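Local coordinates for protein sorting nexin GRD19 (Saccharomyces cerevisiae, PDB 1OCS) that binds phosphatidylinositol 3-phosphate through its PX domain and helps retrieve late Golgi membrane proteins from the prevacuolar compartment, at residues A[61-73]-A[145-157]. Sequence-based numbering, arbitrary orientation.
Sequences EIICRTNLPSFHK and QSGSKVLVRFIEA
The ring of Phe71 is clasped between Val152 of helix 149-156 and Thr66 at the end of strand 57-66. Val152 CG2 sits over the centre of one face in a CH-pi contact, 4.0 Å from the ring centroid and 13° off its normal, while the methyl of Thr66 covers the opposite face nearer the rim. Ile155 CD1 meets the ring edge in plane, 3.8 Å from Phe71 CE2. The other branch of Ile155, CG2, lies against Cys64, 3.6 Å from its CB. Two residues earlier in the strand, Ile62 reaches across Phe154 at about a right angle, its extended chain (chi2 -178°) bringing CD1 to 3.5 Å from Phe154 CE2. At the other end, Leu68 CD1 rests on the aliphatic part of Gln145, whose amide nitrogen is bonded to Ala139 O.

His72 N donates to the syn lone pair of Glu156 OE1 (2.7 Å, 162°). The extended glutamate chain runs past Phe71 to this amide, and the second oxygen, OE2, lies in plane at the imidazole edge beside CD2. Water extends the polar link around Ser70: one molecule accepts from Ser70 N and donates to Gln145 O, and a second lies within hydrogen-bonding distance of Ser70 OG and Ser148 O. Ser148 N-caps helix 149-156 through its OG, which accepts from Leu151 N.

Strand 57-66 and the type I turn Leu68-Phe71 thus pack on the last two helices, 142-147 and 149-156, joining the three-stranded antiparallel sheet to the helical part of the PX fold; Phe154 lies about 8 Å, side chain to side chain, from the phosphoinositide-binding Arg81.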
loop_
_atom_site.group_PDB
_atom_site.type_symbol
_atom_site.label_atom_id
_atom_site.label_comp_id
_atom_site.label_asym_id
_atom_site.label_seq_id
_atom_site.Cartn_x
_atom_site.Cartn_y
_atom_site.Cartn_z
ATOM N N GLU A 61 3.189 -7.812 1.887
ATOM C CA GLU A 61 3.370 -7.227 3.200
ATOM C C GLU A 61 3.898 -5.799 3.094
ATOM O O GLU A 61 4.791 -5.504 2.297
ATOM C CB GLU A 61 4.346 -8.060 4.036
ATOM C CG GLU A 61 4.656 -7.447 5.391
ATOM C CD GLU A 61 5.650 -8.269 6.190
ATOM O OE1 GLU A 61 5.327 -9.422 6.527
ATOM O OE2 GLU A 61 6.750 -7.762 6.477
ATOM N N ILE A 62 3.310 -4.911 3.884
ATOM C CA ILE A 62 3.760 -3.535 3.932
ATOM C C ILE A 62 4.332 -3.359 5.336
ATOM O O ILE A 62 3.657 -3.633 6.329
ATOM C CB ILE A 62 2.610 -2.523 3.749
ATOM C CG1 ILE A 62 1.941 -2.711 2.382
ATOM C CG2 ILE A 62 3.162 -1.098 3.855
ATOM C CD1 ILE A 62 0.829 -1.712 2.109
ATOM N N ILE A 63 5.590 -2.951 5.419
ATOM C CA ILE A 63 6.211 -2.717 6.714
ATOM C C ILE A 63 6.565 -1.239 6.743
ATOM O O ILE A 63 7.211 -0.724 5.827
ATOM C CB ILE A 63 7.472 -3.594 6.925
ATOM C CG1 ILE A 63 8.136 -3.215 8.252
ATOM C CG2 ILE A 63 8.424 -3.455 5.751
ATOM C CD1 ILE A 63 9.448 -3.932 8.519
ATOM N N CYS A 64 6.124 -0.559 7.796
ATOM C CA CYS A 64 6.346 0.871 7.937
ATOM C C CYS A 64 6.785 1.259 9.347
ATOM O O CYS A 64 6.308 0.697 10.334
ATOM C CB CYS A 64 5.047 1.610 7.576
ATOM S SG CYS A 64 5.063 3.422 7.749
ATOM N N ARG A 65 7.711 2.209 9.425
ATOM C CA ARG A 65 8.197 2.741 10.700
ATOM C C ARG A 65 8.083 4.242 10.564
ATOM O O ARG A 65 8.495 4.804 9.553
ATOM C CB ARG A 65 9.665 2.398 10.948
ATOM C CG ARG A 65 9.914 1.072 11.620
ATOM C CD ARG A 65 11.094 1.212 12.589
ATOM N NE ARG A 65 12.204 1.945 11.980
ATOM C CZ ARG A 65 13.344 2.229 12.599
ATOM N NH1 ARG A 65 14.297 2.906 11.964
ATOM N NH2 ARG A 65 13.534 1.832 13.852
ATOM N N THR A 66 7.541 4.907 11.574
ATOM C CA THR A 66 7.397 6.347 11.475
ATOM C C THR A 66 7.198 6.989 12.839
ATOM O O THR A 66 6.917 6.298 13.820
ATOM C CB THR A 66 6.181 6.701 10.575
ATOM O OG1 THR A 66 6.138 8.113 10.345
ATOM C CG2 THR A 66 4.878 6.278 11.251
ATOM N N ASN A 67 7.370 8.308 12.893
ATOM C CA ASN A 67 7.139 9.065 14.117
ATOM C C ASN A 67 6.213 10.245 13.781
ATOM O O ASN A 67 6.068 11.178 14.570
ATOM C CB ASN A 67 8.461 9.569 14.715
ATOM C CG ASN A 67 9.111 10.647 13.875
ATOM O OD1 ASN A 67 8.756 10.848 12.712
ATOM N ND2 ASN A 67 10.086 11.343 14.460
ATOM N N LEU A 68 5.590 10.195 12.599
ATOM C CA LEU A 68 4.665 11.251 12.163
ATOM C C LEU A 68 3.472 11.364 13.114
ATOM O O LEU A 68 2.871 10.358 13.496
ATOM C CB LEU A 68 4.169 10.975 10.740
ATOM C CG LEU A 68 5.183 11.194 9.611
ATOM C CD1 LEU A 68 4.649 10.618 8.300
ATOM C CD2 LEU A 68 5.465 12.686 9.471
ATOM N N PRO A 69 3.110 12.595 13.504
ATOM C CA PRO A 69 1.983 12.805 14.419
ATOM C C PRO A 69 0.626 12.290 13.945
ATOM O O PRO A 69 -0.276 12.096 14.758
ATOM C CB PRO A 69 1.993 14.320 14.640
ATOM C CG PRO A 69 2.565 14.847 13.369
ATOM C CD PRO A 69 3.700 13.882 13.100
ATOM N N SER A 70 0.469 12.067 12.642
ATOM C CA SER A 70 -0.808 11.572 12.130
ATOM C C SER A 70 -0.968 10.072 12.359
ATOM O O SER A 70 -2.074 9.542 12.267
ATOM C CB SER A 70 -0.956 11.880 10.633
ATOM O OG SER A 70 0.119 11.335 9.892
ATOM N N PHE A 71 0.138 9.390 12.651
ATOM C CA PHE A 71 0.096 7.951 12.892
ATOM C C PHE A 71 -0.091 7.657 14.378
ATOM O O PHE A 71 0.201 8.502 15.221
ATOM C CB PHE A 71 1.367 7.282 12.364
ATOM C CG PHE A 71 1.424 7.201 10.862
ATOM C CD1 PHE A 71 1.630 8.343 10.095
ATOM C CD2 PHE A 71 1.252 5.981 10.211
ATOM C CE1 PHE A 71 1.664 8.274 8.703
ATOM C CE2 PHE A 71 1.285 5.902 8.820
ATOM C CZ PHE A 71 1.492 7.049 8.065
ATOM N N HIS A 72 -0.566 6.453 14.690
ATOM C CA HIS A 72 -0.848 6.067 16.071
ATOM C C HIS A 72 0.168 5.128 16.721
ATOM O O HIS A 72 0.110 4.888 17.924
ATOM C CB HIS A 72 -2.242 5.441 16.140
ATOM C CG HIS A 72 -3.299 6.265 15.471
ATOM N ND1 HIS A 72 -3.894 7.349 16.078
ATOM C CD2 HIS A 72 -3.819 6.201 14.222
ATOM C CE1 HIS A 72 -4.735 7.919 15.233
ATOM N NE2 HIS A 72 -4.706 7.242 14.099
ATOM N N LYS A 73 1.082 4.585 15.926
ATOM C CA LYS A 73 2.110 3.699 16.455
ATOM C C LYS A 73 3.353 3.787 15.576
ATOM O O LYS A 73 3.278 4.229 14.432
ATOM C CB LYS A 73 1.584 2.259 16.566
ATOM C CG LYS A 73 0.999 1.653 15.303
ATOM C CD LYS A 73 0.023 0.536 15.679
ATOM C CE LYS A 73 -0.335 -0.343 14.499
ATOM N NZ LYS A 73 0.789 -1.253 14.137
ATOM N N GLN A 145 1.646 12.960 4.148
ATOM C CA GLN A 145 2.116 12.596 5.483
ATOM C C GLN A 145 1.457 13.445 6.563
ATOM O O GLN A 145 1.163 12.964 7.654
ATOM C CB GLN A 145 3.635 12.774 5.594
ATOM C CG GLN A 145 4.456 11.828 4.756
ATOM C CD GLN A 145 5.939 11.990 5.021
ATOM O OE1 GLN A 145 6.372 13.012 5.547
ATOM N NE2 GLN A 145 6.725 10.988 4.649
ATOM N N SER A 146 1.220 14.715 6.261
ATOM C CA SER A 146 0.625 15.599 7.252
ATOM C C SER A 146 -0.897 15.606 7.286
ATOM O O SER A 146 -1.483 15.707 8.363
ATOM C CB SER A 146 1.132 17.032 7.048
ATOM O OG SER A 146 0.670 17.568 5.823
ATOM N N GLY A 147 -1.544 15.479 6.129
ATOM C CA GLY A 147 -2.996 15.536 6.120
ATOM C C GLY A 147 -3.845 14.375 5.630
ATOM O O GLY A 147 -5.070 14.473 5.677
ATOM N N SER A 148 -3.239 13.281 5.178
ATOM C CA SER A 148 -4.034 12.154 4.688
ATOM C C SER A 148 -4.376 11.096 5.736
ATOM O O SER A 148 -3.492 10.418 6.259
ATOM C CB SER A 148 -3.332 11.468 3.517
ATOM O OG SER A 148 -4.060 10.311 3.124
ATOM N N LYS A 149 -5.669 10.951 6.017
ATOM C CA LYS A 149 -6.165 9.970 6.977
ATOM C C LYS A 149 -6.199 8.591 6.325
ATOM O O LYS A 149 -5.972 7.573 6.982
ATOM C CB LYS A 149 -7.575 10.358 7.441
ATOM C CG LYS A 149 -7.638 11.688 8.194
ATOM C CD LYS A 149 -7.148 11.529 9.634
ATOM C CE LYS A 149 -6.973 12.874 10.338
ATOM N NZ LYS A 149 -5.758 13.610 9.869
ATOM N N VAL A 150 -6.487 8.557 5.028
ATOM C CA VAL A 150 -6.540 7.290 4.303
ATOM C C VAL A 150 -5.167 6.623 4.264
ATOM O O VAL A 150 -5.064 5.402 4.395
ATOM C CB VAL A 150 -7.051 7.483 2.851
ATOM C CG1 VAL A 150 -7.016 6.157 2.107
ATOM C CG2 VAL A 150 -8.474 8.025 2.871
ATOM N N LEU A 151 -4.121 7.426 4.081
ATOM C CA LEU A 151 -2.746 6.919 4.041
ATOM C C LEU A 151 -2.473 6.151 5.339
ATOM O O LEU A 151 -1.975 5.022 5.325
ATOM C CB LEU A 151 -1.759 8.087 3.954
ATOM C CG LEU A 151 -0.374 7.985 3.300
ATOM C CD1 LEU A 151 0.561 8.937 4.044
ATOM C CD2 LEU A 151 0.168 6.570 3.309
ATOM N N VAL A 152 -2.796 6.785 6.464
ATOM C CA VAL A 152 -2.579 6.174 7.776
ATOM C C VAL A 152 -3.336 4.859 7.940
ATOM O O VAL A 152 -2.768 3.857 8.366
ATOM C CB VAL A 152 -3.007 7.129 8.925
ATOM C CG1 VAL A 152 -2.736 6.465 10.279
ATOM C CG2 VAL A 152 -2.246 8.442 8.825
ATOM N N ARG A 153 -4.620 4.861 7.595
ATOM C CA ARG A 153 -5.431 3.657 7.728
ATOM C C ARG A 153 -4.915 2.528 6.846
ATOM O O ARG A 153 -4.864 1.373 7.272
ATOM C CB ARG A 153 -6.895 3.954 7.380
ATOM C CG ARG A 153 -7.850 2.817 7.745
ATOM C CD ARG A 153 -9.305 3.264 7.649
ATOM N NE ARG A 153 -9.897 2.986 6.342
ATOM C CZ ARG A 153 -10.252 1.773 5.931
ATOM N NH1 ARG A 153 -10.077 0.722 6.725
ATOM N NH2 ARG A 153 -10.786 1.608 4.727
ATOM N N PHE A 154 -4.531 2.857 5.615
ATOM C CA PHE A 154 -4.025 1.850 4.680
ATOM C C PHE A 154 -2.776 1.164 5.214
ATOM O O PHE A 154 -2.544 -0.022 4.968
ATOM C CB PHE A 154 -3.693 2.487 3.335
ATOM C CG PHE A 154 -3.256 1.493 2.289
ATOM C CD1 PHE A 154 -4.159 0.559 1.780
ATOM C CD2 PHE A 154 -1.945 1.489 1.813
ATOM C CE1 PHE A 154 -3.762 -0.364 0.811
ATOM C CE2 PHE A 154 -1.539 0.569 0.845
ATOM C CZ PHE A 154 -2.453 -0.360 0.342
ATOM N N ILE A 155 -1.967 1.926 5.939
ATOM C CA ILE A 155 -0.729 1.411 6.508
ATOM C C ILE A 155 -0.918 0.698 7.852
ATOM O O ILE A 155 -0.272 -0.314 8.112
ATOM C CB ILE A 155 0.290 2.568 6.694
ATOM C CG1 ILE A 155 0.802 3.025 5.323
ATOM C CG2 ILE A 155 1.438 2.135 7.617
ATOM C CD1 ILE A 155 1.611 4.309 5.364
ATOM N N GLU A 156 -1.815 1.218 8.687
ATOM C CA GLU A 156 -2.036 0.672 10.026
ATOM C C GLU A 156 -3.086 -0.413 10.259
ATOM O O GLU A 156 -2.849 -1.344 11.027
ATOM C CB GLU A 156 -2.338 1.817 11.002
ATOM C CG GLU A 156 -1.174 2.760 11.255
ATOM C CD GLU A 156 -1.490 3.799 12.321
ATOM O OE1 GLU A 156 -0.545 4.432 12.831
ATOM O OE2 GLU A 156 -2.683 3.985 12.650
ATOM N N ALA A 157 -4.247 -0.290 9.627
ATOM C CA ALA A 157 -5.324 -1.254 9.842
ATOM C C ALA A 157 -4.966 -2.688 9.485
ATOM O O ALA A 157 -4.304 -2.946 8.479
ATOM C CB ALA A 157 -6.567 -0.822 9.067
HETATM O O HOH W 1 1.696 13.700 10.465
HETATM O O HOH W 2 -1.202 11.363 7.461
#